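Local coordinates for protein nucleoporin NUP82 (Saccharomyces cerevisiae, PDB 3PBP) that forms a structural part of the nuclear pore complex, its N-terminal domain interacting with the nucleoporin NUP116, at residues Asn180-Leu194 and Leu197-Phe211. The protein carries 1 engineered substitution. Residues are numbered along the deposited sequence; the frame is centred on the assembly and turned at random.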
loop_
_atom_site.group_PDB
_atom_site.type_symbol
_atom_site.label_atom_id
_atom_site.label_comp_id
_atom_site.label_asym_id
_atom_site.label_seq_id
_atom_site.Cartn_x
_atom_site.Cartn_y
_atom_site.Cartn_z
ATOM N N ASN A 180 -10.010 -2.213 1.524
ATOM C CA ASN A 180 -10.822 -1.370 0.655
ATOM C C ASN A 180 -10.543 0.099 0.895
ATOM O O ASN A 180 -9.999 0.476 1.930
ATOM C CB ASN A 180 -12.308 -1.637 0.897
ATOM C CG ASN A 180 -12.743 -3.007 0.399
ATOM O OD1 ASN A 180 -12.905 -3.212 -0.811
ATOM N ND2 ASN A 180 -12.916 -3.959 1.323
ATOM N N ASP A 181 -10.916 0.925 -0.076
ATOM C CA ASP A 181 -10.731 2.371 0.009
ATOM C C ASP A 181 -9.281 2.831 0.181
ATOM O O ASP A 181 -8.974 3.616 1.078
ATOM C CB ASP A 181 -11.578 2.920 1.158
ATOM C CG ASP A 181 -13.043 2.485 1.066
ATOM O OD1 ASP A 181 -13.786 3.045 0.221
ATOM O OD2 ASP A 181 -13.448 1.576 1.833
ATOM N N ILE A 182 -8.391 2.357 -0.682
ATOM C CA ILE A 182 -6.991 2.749 -0.614
ATOM C C ILE A 182 -6.837 4.136 -1.237
ATOM O O ILE A 182 -7.265 4.354 -2.362
ATOM C CB ILE A 182 -6.117 1.746 -1.379
ATOM C CG1 ILE A 182 -6.408 0.333 -0.870
ATOM C CG2 ILE A 182 -4.658 2.088 -1.201
ATOM C CD1 ILE A 182 -5.592 -0.757 -1.518
ATOM N N THR A 183 -6.240 5.076 -0.509
ATOM C CA THR A 183 -6.044 6.433 -1.026
ATOM C C THR A 183 -4.639 6.620 -1.539
ATOM O O THR A 183 -4.412 7.435 -2.437
ATOM C CB THR A 183 -6.174 7.531 0.045
ATOM O OG1 THR A 183 -7.303 7.264 0.869
ATOM C CG2 THR A 183 -6.335 8.905 -0.616
ATOM N N ASP A 184 -3.692 5.899 -0.941
ATOM C CA ASP A 184 -2.295 6.049 -1.316
ATOM C C ASP A 184 -1.491 4.777 -1.109
ATOM O O ASP A 184 -1.881 3.868 -0.384
ATOM C CB ASP A 184 -1.681 7.212 -0.526
ATOM C CG ASP A 184 -0.467 7.822 -1.212
ATOM O OD1 ASP A 184 -0.137 7.415 -2.342
ATOM O OD2 ASP A 184 0.163 8.722 -0.615
ATOM N N LEU A 185 -0.347 4.748 -1.771
ATOM C CA LEU A 185 0.572 3.624 -1.771
ATOM C C LEU A 185 1.969 4.185 -1.614
ATOM O O LEU A 185 2.266 5.288 -2.093
ATOM C CB LEU A 185 0.493 2.926 -3.115
ATOM C CG LEU A 185 0.029 1.492 -3.153
ATOM C CD1 LEU A 185 -1.234 1.341 -2.322
ATOM C CD2 LEU A 185 -0.194 1.105 -4.600
ATOM N N GLU A 186 2.831 3.415 -0.973
ATOM C CA GLU A 186 4.191 3.859 -0.755
ATOM C C GLU A 186 5.065 2.671 -0.392
ATOM O O GLU A 186 4.701 1.834 0.425
ATOM C CB GLU A 186 4.203 4.917 0.366
ATOM C CG GLU A 186 5.563 5.504 0.750
ATOM C CD GLU A 186 6.257 6.246 -0.389
ATOM O OE1 GLU A 186 5.550 6.881 -1.206
ATOM O OE2 GLU A 186 7.514 6.205 -0.450
ATOM N N PHE A 187 6.224 2.593 -1.019
ATOM C CA PHE A 187 7.146 1.517 -0.727
ATOM C C PHE A 187 8.022 1.851 0.475
ATOM O O PHE A 187 8.429 2.991 0.679
ATOM C CB PHE A 187 8.047 1.251 -1.927
ATOM C CG PHE A 187 7.495 0.256 -2.899
ATOM C CD1 PHE A 187 7.638 -1.112 -2.677
ATOM C CD2 PHE A 187 6.830 0.684 -4.050
ATOM C CE1 PHE A 187 7.119 -2.056 -3.596
ATOM C CE2 PHE A 187 6.309 -0.255 -4.971
ATOM C CZ PHE A 187 6.456 -1.627 -4.739
ATOM N N SER A 188 8.294 0.835 1.273
ATOM C CA SER A 188 9.162 0.989 2.410
ATOM C C SER A 188 10.560 1.115 1.824
ATOM O O SER A 188 10.807 0.660 0.711
ATOM C CB SER A 188 9.098 -0.249 3.286
ATOM O OG SER A 188 10.129 -0.201 4.248
ATOM N N LYS A 189 11.483 1.715 2.560
ATOM C CA LYS A 189 12.826 1.865 2.039
ATOM C C LYS A 189 13.590 0.544 2.112
ATOM O O LYS A 189 14.756 0.463 1.725
ATOM C CB LYS A 189 13.559 2.989 2.789
ATOM C CG LYS A 189 13.001 4.394 2.497
ATOM C CD LYS A 189 13.175 4.791 1.038
ATOM C CE LYS A 189 12.434 6.076 0.650
ATOM N NZ LYS A 189 10.974 5.863 0.325
ATOM N N ASP A 190 12.922 -0.495 2.603
ATOM C CA ASP A 190 13.529 -1.827 2.683
ATOM C C ASP A 190 13.480 -2.413 1.261
ATOM O O ASP A 190 14.289 -3.268 0.890
ATOM C CB ASP A 190 12.742 -2.725 3.658
ATOM C CG ASP A 190 11.420 -3.266 3.054
ATOM O OD1 ASP A 190 10.746 -2.527 2.293
ATOM O OD2 ASP A 190 11.041 -4.431 3.355
ATOM N N GLY A 191 12.517 -1.942 0.471
ATOM C CA GLY A 191 12.382 -2.403 -0.896
ATOM C C GLY A 191 11.491 -3.618 -1.086
ATOM O O GLY A 191 11.042 -3.878 -2.212
ATOM N N LEU A 192 11.222 -4.346 0.001
ATOM C CA LEU A 192 10.396 -5.554 -0.058
ATOM C C LEU A 192 8.974 -5.376 0.486
ATOM O O LEU A 192 8.156 -6.299 0.413
ATOM C CB LEU A 192 11.086 -6.670 0.723
ATOM C CG LEU A 192 12.579 -6.844 0.419
ATOM C CD1 LEU A 192 13.215 -7.759 1.448
ATOM C CD2 LEU A 192 12.757 -7.398 -1.004
ATOM N N THR A 193 8.673 -4.191 1.013
ATOM C CA THR A 193 7.366 -3.943 1.611
ATOM C C THR A 193 6.570 -2.833 0.963
ATOM O O THR A 193 7.115 -1.788 0.634
ATOM C CB THR A 193 7.527 -3.593 3.102
ATOM O OG1 THR A 193 8.143 -4.690 3.790
ATOM C CG2 THR A 193 6.181 -3.302 3.728
ATOM N N LEU A 194 5.272 -3.051 0.798
ATOM C CA LEU A 194 4.410 -2.031 0.216
ATOM C C LEU A 194 3.355 -1.614 1.246
ATOM O O LEU A 194 2.523 -2.422 1.657
ATOM C CB LEU A 194 3.736 -2.560 -1.055
ATOM C CG LEU A 194 2.772 -1.602 -1.745
ATOM C CD1 LEU A 194 3.522 -0.349 -2.207
ATOM C CD2 LEU A 194 2.107 -2.311 -2.926
ATOM N N LEU A 197 -2.369 2.996 2.483
ATOM C CA LEU A 197 -3.147 3.854 3.370
ATOM C C LEU A 197 -4.605 3.793 2.901
ATOM O O LEU A 197 -4.923 4.259 1.810
ATOM C CB LEU A 197 -2.651 5.291 3.287
ATOM C CG LEU A 197 -3.381 6.283 4.193
ATOM C CD1 LEU A 197 -2.985 6.033 5.636
ATOM C CD2 LEU A 197 -3.033 7.704 3.797
ATOM N N ASN A 198 -5.487 3.214 3.713
ATOM C CA ASN A 198 -6.891 3.114 3.329
ATOM C C ASN A 198 -7.780 4.052 4.158
ATOM O O ASN A 198 -7.350 4.593 5.184
ATOM C CB ASN A 198 -7.361 1.655 3.432
ATOM C CG ASN A 198 -7.999 1.343 4.752
ATOM O OD1 ASN A 198 -7.554 1.811 5.798
ATOM N ND2 ASN A 198 -9.044 0.534 4.720
ATOM N N THR A 199 -9.019 4.233 3.711
ATOM C CA THR A 199 -9.944 5.143 4.366
ATOM C C THR A 199 -11.179 4.558 5.038
ATOM O O THR A 199 -11.842 5.248 5.822
ATOM C CB THR A 199 -10.393 6.191 3.367
ATOM O OG1 THR A 199 -9.256 6.966 2.978
ATOM C CG2 THR A 199 -11.443 7.107 3.972
ATOM N N THR A 200 -11.488 3.298 4.741
ATOM C CA THR A 200 -12.658 2.640 5.320
ATOM C C THR A 200 -13.058 3.137 6.718
ATOM O O THR A 200 -14.241 3.345 6.987
ATOM C CB THR A 200 -12.455 1.116 5.411
ATOM O OG1 THR A 200 -12.005 0.615 4.146
ATOM C CG2 THR A 200 -13.760 0.433 5.793
ATOM N N GLU A 201 -12.082 3.336 7.603
ATOM C CA GLU A 201 -12.379 3.774 8.960
ATOM C C GLU A 201 -11.621 5.011 9.381
ATOM O O GLU A 201 -11.081 5.064 10.482
ATOM C CB GLU A 201 -12.078 2.648 9.947
ATOM C CG GLU A 201 -12.959 1.425 9.772
ATOM C CD GLU A 201 -12.391 0.189 10.463
ATOM O OE1 GLU A 201 -12.037 0.282 11.662
ATOM O OE2 GLU A 201 -12.303 -0.878 9.808
ATOM N N GLY A 202 -11.581 6.010 8.512
ATOM C CA GLY A 202 -10.887 7.235 8.852
ATOM C C GLY A 202 -9.415 7.213 8.507
ATOM O O GLY A 202 -8.774 8.267 8.459
ATOM N N GLY A 203 -8.868 6.025 8.269
ATOM C CA GLY A 203 -7.462 5.934 7.927
ATOM C C GLY A 203 -6.699 4.872 8.691
ATOM O O GLY A 203 -6.631 4.881 9.919
ATOM N N ASP A 204 -6.121 3.942 7.945
ATOM C CA ASP A 204 -5.340 2.868 8.530
ATOM C C ASP A 204 -4.201 2.471 7.599
ATOM O O ASP A 204 -4.173 2.869 6.439
ATOM C CB ASP A 204 -6.237 1.669 8.821
ATOM C CG ASP A 204 -6.967 1.802 10.151
ATOM O OD1 ASP A 204 -6.282 1.799 11.211
ATOM O OD2 ASP A 204 -8.221 1.915 10.130
ATOM N N ILE A 205 -3.254 1.699 8.115
ATOM C CA ILE A 205 -2.131 1.267 7.311
ATOM C C ILE A 205 -2.093 -0.257 7.183
ATOM O O ILE A 205 -2.230 -0.982 8.157
ATOM C CB ILE A 205 -0.798 1.775 7.914
ATOM C CG1 ILE A 205 -0.790 3.301 7.900
ATOM C CG2 ILE A 205 0.377 1.195 7.146
ATOM C CD1 ILE A 205 0.384 3.919 8.577
ATOM N N PHE A 206 -1.939 -0.737 5.959
ATOM C CA PHE A 206 -1.839 -2.164 5.732
ATOM C C PHE A 206 -0.518 -2.349 5.018
ATOM O O PHE A 206 0.139 -1.363 4.644
ATOM C CB PHE A 206 -3.002 -2.672 4.872
ATOM C CG PHE A 206 -4.336 -2.619 5.570
ATOM C CD1 PHE A 206 -4.986 -1.399 5.784
ATOM C CD2 PHE A 206 -4.915 -3.775 6.066
ATOM C CE1 PHE A 206 -6.192 -1.338 6.488
ATOM C CE2 PHE A 206 -6.121 -3.722 6.772
ATOM C CZ PHE A 206 -6.757 -2.500 6.984
ATOM N N ALA A 207 -0.106 -3.596 4.833
ATOM C CA ALA A 207 1.156 -3.817 4.161
ATOM C C ALA A 207 1.278 -5.172 3.515
ATOM O O ALA A 207 0.768 -6.164 4.018
ATOM C CB ALA A 207 2.298 -3.608 5.137
ATOM N N PHE A 208 1.950 -5.183 2.371
ATOM C CA PHE A 208 2.225 -6.393 1.616
ATOM C C PHE A 208 3.711 -6.701 1.856
ATOM O O PHE A 208 4.589 -5.923 1.481
ATOM C CB PHE A 208 1.987 -6.145 0.132
ATOM C CG PHE A 208 0.554 -6.064 -0.244
ATOM C CD1 PHE A 208 -0.194 -7.225 -0.432
ATOM C CD2 PHE A 208 -0.053 -4.830 -0.432
ATOM C CE1 PHE A 208 -1.536 -7.154 -0.810
ATOM C CE2 PHE A 208 -1.390 -4.738 -0.808
ATOM C CZ PHE A 208 -2.137 -5.907 -1.000
ATOM N N TYR A 209 3.985 -7.821 2.508
ATOM C CA TYR A 209 5.356 -8.218 2.788
ATOM C C TYR A 209 5.433 -9.723 2.579
ATOM O O TYR A 209 4.854 -10.488 3.350
ATOM C CB TYR A 209 5.731 -7.861 4.232
ATOM C CG TYR A 209 7.186 -8.138 4.561
ATOM C CD1 TYR A 209 8.197 -7.757 3.679
ATOM C CD2 TYR A 209 7.558 -8.782 5.749
ATOM C CE1 TYR A 209 9.540 -8.010 3.964
ATOM C CE2 TYR A 209 8.900 -9.037 6.044
ATOM C CZ TYR A 209 9.887 -8.648 5.147
ATOM O OH TYR A 209 11.224 -8.885 5.421
ATOM N N PRO A 210 6.160 -10.176 1.538
ATOM C CA PRO A 210 6.918 -9.389 0.560
ATOM C C PRO A 210 6.089 -8.929 -0.649
ATOM O O PRO A 210 5.096 -9.553 -0.998
ATOM C CB PRO A 210 7.982 -10.375 0.135
ATOM C CG PRO A 210 7.120 -11.632 -0.047
ATOM C CD PRO A 210 6.237 -11.617 1.204
ATOM N N PHE A 211 6.505 -7.840 -1.289
ATOM C CA PHE A 211 5.820 -7.357 -2.493
ATOM C C PHE A 211 6.943 -7.335 -3.525
ATOM O O PHE A 211 7.569 -6.305 -3.765
ATOM C CB PHE A 211 5.275 -5.950 -2.297
ATOM C CG PHE A 211 4.316 -5.529 -3.365
ATOM C CD1 PHE A 211 2.968 -5.852 -3.269
ATOM C CD2 PHE A 211 4.751 -4.793 -4.454
ATOM C CE1 PHE A 211 2.073 -5.441 -4.239
ATOM C CE2 PHE A 211 3.864 -4.380 -5.427
ATOM C CZ PHE A 211 2.523 -4.703 -5.320
#
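At one end T183 N and L197 N pair with L197 O and D184 O as strand 182-187 runs antiparallel to strand 194-198, T183 and D184 both facing L197 in a classic beta bulge; at the other, L194 and F208 form a hydrogen-bonded pair between strands 194-198 and 204-208. Beyond the bulge, N198 ND2 donates to N180 O (2.9 Å), nearly in line with the carbonyl. The T200 side chain crosses that of D181 at about a right angle, and its OG1 donates to the anti lone pair of D181 OD2 (2.9 Å), while T199 OG1 donates to T183 OG1 (2.9 Å). At the far end, L194 extends with CG anti to the backbone N (chi1 178°), and chi2 of 62° then lays CD2 over the centre of the F211 ring, 3.4 Å from its centroid. The CD1 branch of L194 covers a face of the F187 ring, whose CZ touches F211 CD2 at 3.6 Å, the two rings being inclined at 67°. L192 O accepts from F211 N (2.8 Å) and lies at the Y209 ring edge, in its plane. T193 OG1, held by D190 OD2, lies 3.1 Å from Y209 CD1. Strand 151-155 packs on F211 through I151 and M153, while K98 of the NUP116 chain binds the 201-204 turn. Strands 182-187, 194-198 and 204-208 belong to one blade of the beta-propeller of the NUP82 N-terminal domain, with NUP116 docked at the 201-204 turn.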